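Local coordinates for serine-rich secreted cell wall anchored (LPXTG-motif ) protein (PDB 5NXK) that probably serves as a cell-wall-anchored adhesin, attaching the gut bacterium to its host through a beta-solenoid domain, at residues A[64-69]-A[93-98]; A[245-250]-A[277-282]. All blocks are in the same frame, centred on the assembly; numbering follows the deposited sequence.

How the contacts relate
Contacts 1 and 2 each join turns of neighbouring coils in one right-handed beta-solenoid, but at different corners and on opposite sides of the chain's centre; their centres are about 35 Å apart and their nearest atoms about 21 Å. Contact 1 connects the turns leading into strands 71-77 and 97-102, whereas contact 2 connects the turns leading into strands 248-252 and 283-285. Each has a buried part and a more exposed side. At contact 1 the buried end is polar, with a serine hydroxyl and an aspartate, and waters link the turns where they bow apart. Contact 2 buries more surface and sets a hydrogen-bonded asparagine pair beside a valine, with a carbonyl oxygen that accepts two hydrogen bonds toward its outer turn.

Contact 1: A[64-69]-A[93-98]; sequences NNRGGS and SSNGVD
Asn65 and Ser94 meet where equivalent turns of two successive coils lie against each other, at a corner of a parallel beta-helix of the pectate lyase-like type. Here the packing is tight. The backbone N of Asn65 donates to Ser94 OG at 3.1 Å, and that hydroxyl in turn donates a hydrogen bond to Asp98 OD1 at 2.7 Å. The serine OG lies anti to its carbonyl carbon (chi1 -57°), which turns it to both partners. Asp98 also takes the backbone N of Ser94 on OD2, so each carboxylate oxygen uses its syn lone pair within the turn; OD2 also has a salt bridge to Lys122 on the following coil, which probably helps to balance the buried carboxylate. A water beside the serine accepts from Asn65 ND2, which is also bonded to Gly39 O on the preceding coil, and is bonded to Val97 O. Next to this, Asn95 N bonds Asn65 O at 2.9 Å, tying backbone to backbone.

Around Arg66 and Gly67 the turns bow apart before closing up at Gly68 and Gly96, where a water accepts from Val97 N and donates to Gly68 O, 2.9 Å on both sides. Toward solvent, Arg66 sets off away from the neighbouring turn at CB and its chain is poorly ordered, yet its carbonyl is well held: Asn95 ND2 reaches Arg66 O at 3.0 Å with a nearly straight N-H (170°), the oxygen lying in the plane of the Asn95 amide.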
loop_
_atom_site.group_PDB
_atom_site.type_symbol
_atom_site.label_atom_id
_atom_site.label_comp_id
_atom_site.label_asym_id
_atom_site.label_seq_id
_atom_site.Cartn_x
_atom_site.Cartn_y
_atom_site.Cartn_z
ATOM N N ASN A 64 6.514 -11.715 10.313
ATOM C CA ASN A 64 5.716 -12.849 10.765
ATOM C C ASN A 64 5.827 -13.148 12.260
ATOM O O ASN A 64 5.898 -14.313 12.652
ATOM C CB ASN A 64 6.100 -14.087 9.944
ATOM C CG ASN A 64 4.955 -15.079 9.800
ATOM O OD1 ASN A 64 3.860 -14.876 10.330
ATOM N ND2 ASN A 64 5.198 -16.149 9.051
ATOM N N ASN A 65 5.844 -12.106 13.091
ATOM C CA ASN A 65 5.801 -12.314 14.540
ATOM C C ASN A 65 4.556 -13.096 14.912
ATOM O O ASN A 65 3.473 -12.865 14.368
ATOM C CB ASN A 65 5.845 -10.981 15.286
ATOM C CG ASN A 65 7.254 -10.444 15.416
ATOM O OD1 ASN A 65 8.214 -11.208 15.382
ATOM N ND2 ASN A 65 7.387 -9.132 15.575
ATOM N N ARG A 66 4.703 -14.013 15.860
ATOM C CA ARG A 66 3.577 -14.847 16.251
ATOM C C ARG A 66 2.847 -14.217 17.430
ATOM O O ARG A 66 1.632 -14.403 17.594
ATOM C CB ARG A 66 4.066 -16.261 16.572
ATOM C CG ARG A 66 2.978 -17.288 16.832
ATOM C CD ARG A 66 3.504 -18.437 17.645
ATOM N NE ARG A 66 2.519 -18.957 18.602
ATOM C CZ ARG A 66 2.245 -18.427 19.793
ATOM N NH1 ARG A 66 2.830 -17.301 20.140
ATOM N NH2 ARG A 66 1.303 -18.958 20.575
ATOM N N GLY A 67 3.590 -13.451 18.225
ATOM C CA GLY A 67 3.056 -12.788 19.396
ATOM C C GLY A 67 2.314 -11.501 19.071
ATOM O O GLY A 67 2.823 -10.641 18.353
ATOM N N GLY A 68 1.120 -11.362 19.639
ATOM C CA GLY A 68 0.298 -10.172 19.490
ATOM C C GLY A 68 0.896 -8.845 19.929
ATOM O O GLY A 68 0.499 -7.793 19.432
ATOM N N SER A 69 1.829 -8.862 20.873
ATOM C CA SER A 69 2.328 -7.586 21.381
ATOM C C SER A 69 3.672 -7.145 20.795
ATOM O O SER A 69 4.162 -6.064 21.110
ATOM C CB SER A 69 2.427 -7.659 22.904
ATOM O OG SER A 69 3.364 -8.649 23.289
ATOM N N SER A 93 2.685 -9.970 7.767
ATOM C CA SER A 93 1.934 -11.110 8.276
ATOM C C SER A 93 2.093 -11.361 9.779
ATOM O O SER A 93 1.798 -12.456 10.250
ATOM C CB SER A 93 2.344 -12.375 7.506
ATOM O OG SER A 93 1.619 -12.497 6.294
ATOM N N SER A 94 2.554 -10.374 10.540
ATOM C CA SER A 94 2.596 -10.561 11.996
ATOM C C SER A 94 1.205 -10.627 12.582
ATOM O O SER A 94 0.260 -10.071 12.025
ATOM C CB SER A 94 3.369 -9.442 12.683
ATOM O OG SER A 94 4.683 -9.352 12.163
ATOM N N ASN A 95 1.070 -11.309 13.713
ATOM C CA ASN A 95 -0.194 -11.282 14.430
ATOM C C ASN A 95 -0.420 -9.923 15.101
ATOM O O ASN A 95 -1.563 -9.519 15.313
ATOM C CB ASN A 95 -0.271 -12.447 15.414
ATOM C CG ASN A 95 -0.650 -13.753 14.719
ATOM O OD1 ASN A 95 -1.396 -13.747 13.730
ATOM N ND2 ASN A 95 -0.118 -14.871 15.210
ATOM N N GLY A 96 0.660 -9.219 15.411
ATOM C CA GLY A 96 0.564 -7.910 16.032
ATOM C C GLY A 96 0.781 -6.776 15.039
ATOM O O GLY A 96 0.419 -6.884 13.863
ATOM N N VAL A 97 1.392 -5.694 15.510
ATOM C CA VAL A 97 1.561 -4.477 14.719
ATOM C C VAL A 97 2.767 -4.543 13.766
ATOM O O VAL A 97 3.897 -4.814 14.200
ATOM C CB VAL A 97 1.719 -3.241 15.648
ATOM C CG1 VAL A 97 2.024 -1.982 14.835
ATOM C CG2 VAL A 97 0.462 -3.048 16.499
ATOM N N ASP A 98 2.506 -4.288 12.479
ATOM C CA ASP A 98 3.541 -4.093 11.458
ATOM C C ASP A 98 3.354 -2.713 10.849
ATOM O O ASP A 98 2.244 -2.350 10.447
ATOM C CB ASP A 98 3.449 -5.109 10.319
ATOM C CG ASP A 98 3.748 -6.521 10.751
ATOM O OD1 ASP A 98 4.668 -6.722 11.567
ATOM O OD2 ASP A 98 3.048 -7.425 10.257
HETATM O O HOH W 1 5.081 -7.494 14.599
HETATM O O HOH W 2 3.272 -9.445 16.207
HETATM O O HOH W 3 1.948 -5.515 18.380
#

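Contact 2: A[245-250]-A[277-282]; sequences AKVDNV and VITGSN
Asn249 and Asn282 lie side by side on adjacent coils, pointing the same way, with their amide planes only 18° apart. Starting from Asn249, CB sits 3.2 Å from the backbone O of Asn282. CG of Asn249, anti to the carbonyl carbon (chi1 -56°), is thereby brought 3.5 Å from Val277 CG1, a methyl of a side chain that runs obliquely to that of Asn249. At the tip the two branches part. OD1, 3.3 Å from the same Val277 CG1, accepts from Asn282 ND2 at 2.9 Å, met almost end-on along its C=O axis and nearly in the plane of the Asn282 amide; ND2 donates back to Asn222 OD1 on the preceding coil and to Glu276 O.

Asn222, Asn249 and Asn282 thus form a run of hydrogen-bonded asparagines of the kind familiar from parallel beta-helices such as the pectate lyases, in which side-chain amides repeat from coil to coil within a turn. Asn282 ND2 also donates to Ile302 O, as Asn249 ND2 does to Glu276 O, and its buried N-H groups are both used. Beside the amides, Asn282 O receives Val250 N at 2.9 Å and, weakly, Asn249 N.

Toward the outer part of the turn, Lys246 O takes two donors: Thr279 N comes almost straight at the oxygen, while Ile278 N approaches from above the carbonyl plane, 45° out of it. The carboxylate of Asp248 divides its oxygens: OD1 accepts from Ser281 N at 2.8 Å, nearly along the C-O bond, and OD2 forms a salt bridge with Arg251.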
loop_
_atom_site.group_PDB
_atom_site.type_symbol
_atom_site.label_atom_id
_atom_site.label_comp_id
_atom_site.label_asym_id
_atom_site.label_seq_id
_atom_site.Cartn_x
_atom_site.Cartn_y
_atom_site.Cartn_z
ATOM N N ALA A 245 -9.931 6.515 -12.583
ATOM C CA ALA A 245 -10.157 5.073 -12.635
ATOM C C ALA A 245 -11.361 4.822 -13.524
ATOM O O ALA A 245 -12.096 5.756 -13.821
ATOM C CB ALA A 245 -10.383 4.503 -11.243
ATOM N N LYS A 246 -11.573 3.579 -13.956
ATOM C CA LYS A 246 -12.713 3.302 -14.833
ATOM C C LYS A 246 -14.039 3.447 -14.092
ATOM O O LYS A 246 -14.986 4.023 -14.625
ATOM C CB LYS A 246 -12.612 1.900 -15.449
ATOM C CG LYS A 246 -11.386 1.675 -16.323
ATOM C CD LYS A 246 -11.335 0.220 -16.798
ATOM C CE LYS A 246 -10.113 -0.056 -17.647
ATOM N NZ LYS A 246 -9.974 -1.510 -17.957
ATOM N N VAL A 247 -14.114 2.918 -12.871
ATOM C CA VAL A 247 -15.405 2.835 -12.185
ATOM C C VAL A 247 -15.569 3.869 -11.071
ATOM O O VAL A 247 -16.350 4.801 -11.219
ATOM C CB VAL A 247 -15.638 1.435 -11.602
ATOM C CG1 VAL A 247 -17.069 1.318 -11.106
ATOM C CG2 VAL A 247 -15.367 0.361 -12.671
ATOM N N ASP A 248 -14.840 3.717 -9.967
ATOM C CA ASP A 248 -14.953 4.656 -8.838
ATOM C C ASP A 248 -13.570 5.134 -8.406
ATOM O O ASP A 248 -12.601 4.406 -8.548
ATOM C CB ASP A 248 -15.651 4.025 -7.618
ATOM C CG ASP A 248 -16.967 3.324 -7.959
ATOM O OD1 ASP A 248 -17.813 3.890 -8.684
ATOM O OD2 ASP A 248 -17.174 2.208 -7.438
ATOM N N ASN A 249 -13.464 6.346 -7.870
ATOM C CA ASN A 249 -12.172 6.752 -7.294
ATOM C C ASN A 249 -12.026 6.233 -5.864
ATOM O O ASN A 249 -10.986 5.678 -5.508
ATOM C CB ASN A 249 -11.999 8.265 -7.322
ATOM C CG ASN A 249 -12.135 8.834 -8.709
ATOM O OD1 ASN A 249 -13.037 9.631 -8.977
ATOM N ND2 ASN A 249 -11.254 8.417 -9.609
ATOM N N VAL A 250 -13.071 6.405 -5.052
ATOM C CA VAL A 250 -13.098 5.816 -3.709
ATOM C C VAL A 250 -14.368 5.007 -3.553
ATOM O O VAL A 250 -15.474 5.496 -3.808
ATOM C CB VAL A 250 -13.029 6.863 -2.573
ATOM C CG1 VAL A 250 -13.007 6.154 -1.197
ATOM C CG2 VAL A 250 -11.809 7.760 -2.741
ATOM N N VAL A 277 -13.829 9.528 -13.342
ATOM C CA VAL A 277 -14.190 8.129 -13.602
ATOM C C VAL A 277 -14.934 8.013 -14.933
ATOM O O VAL A 277 -15.266 9.017 -15.549
ATOM C CB VAL A 277 -15.081 7.528 -12.481
ATOM C CG1 VAL A 277 -14.341 7.510 -11.117
ATOM C CG2 VAL A 277 -16.407 8.271 -12.386
ATOM N N ILE A 278 -15.245 6.789 -15.350
ATOM C CA ILE A 278 -15.983 6.587 -16.587
ATOM C C ILE A 278 -17.410 6.109 -16.310
ATOM O O ILE A 278 -18.363 6.765 -16.720
ATOM C CB ILE A 278 -15.282 5.577 -17.520
ATOM C CG1 ILE A 278 -13.838 6.004 -17.790
ATOM C CG2 ILE A 278 -16.035 5.446 -18.844
ATOM C CD1 ILE A 278 -13.095 5.078 -18.736
ATOM N N THR A 279 -17.567 4.990 -15.604
ATOM C CA THR A 279 -18.891 4.374 -15.486
ATOM C C THR A 279 -19.503 4.402 -14.086
ATOM O O THR A 279 -20.697 4.132 -13.935
ATOM C CB THR A 279 -18.869 2.894 -15.954
ATOM O OG1 THR A 279 -17.958 2.143 -15.147
ATOM C CG2 THR A 279 -18.450 2.778 -17.428
ATOM N N GLY A 280 -18.723 4.741 -13.062
ATOM C CA GLY A 280 -19.274 4.719 -11.709
ATOM C C GLY A 280 -19.423 6.090 -11.062
ATOM O O GLY A 280 -19.923 7.028 -11.683
ATOM N N SER A 281 -18.982 6.215 -9.814
ATOM C CA SER A 281 -19.101 7.477 -9.087
ATOM C C SER A 281 -17.734 7.798 -8.531
ATOM O O SER A 281 -16.992 6.890 -8.184
ATOM C CB SER A 281 -20.123 7.381 -7.945
ATOM O OG SER A 281 -21.349 6.826 -8.382
ATOM N N ASN A 282 -17.383 9.072 -8.452
ATOM C CA ASN A 282 -16.081 9.435 -7.899
ATOM C C ASN A 282 -15.954 8.959 -6.444
ATOM O O ASN A 282 -14.971 8.310 -6.075
ATOM C CB ASN A 282 -15.871 10.946 -7.995
ATOM C CG ASN A 282 -16.051 11.456 -9.416
ATOM O OD1 ASN A 282 -17.121 11.950 -9.781
ATOM N ND2 ASN A 282 -15.021 11.315 -10.226
#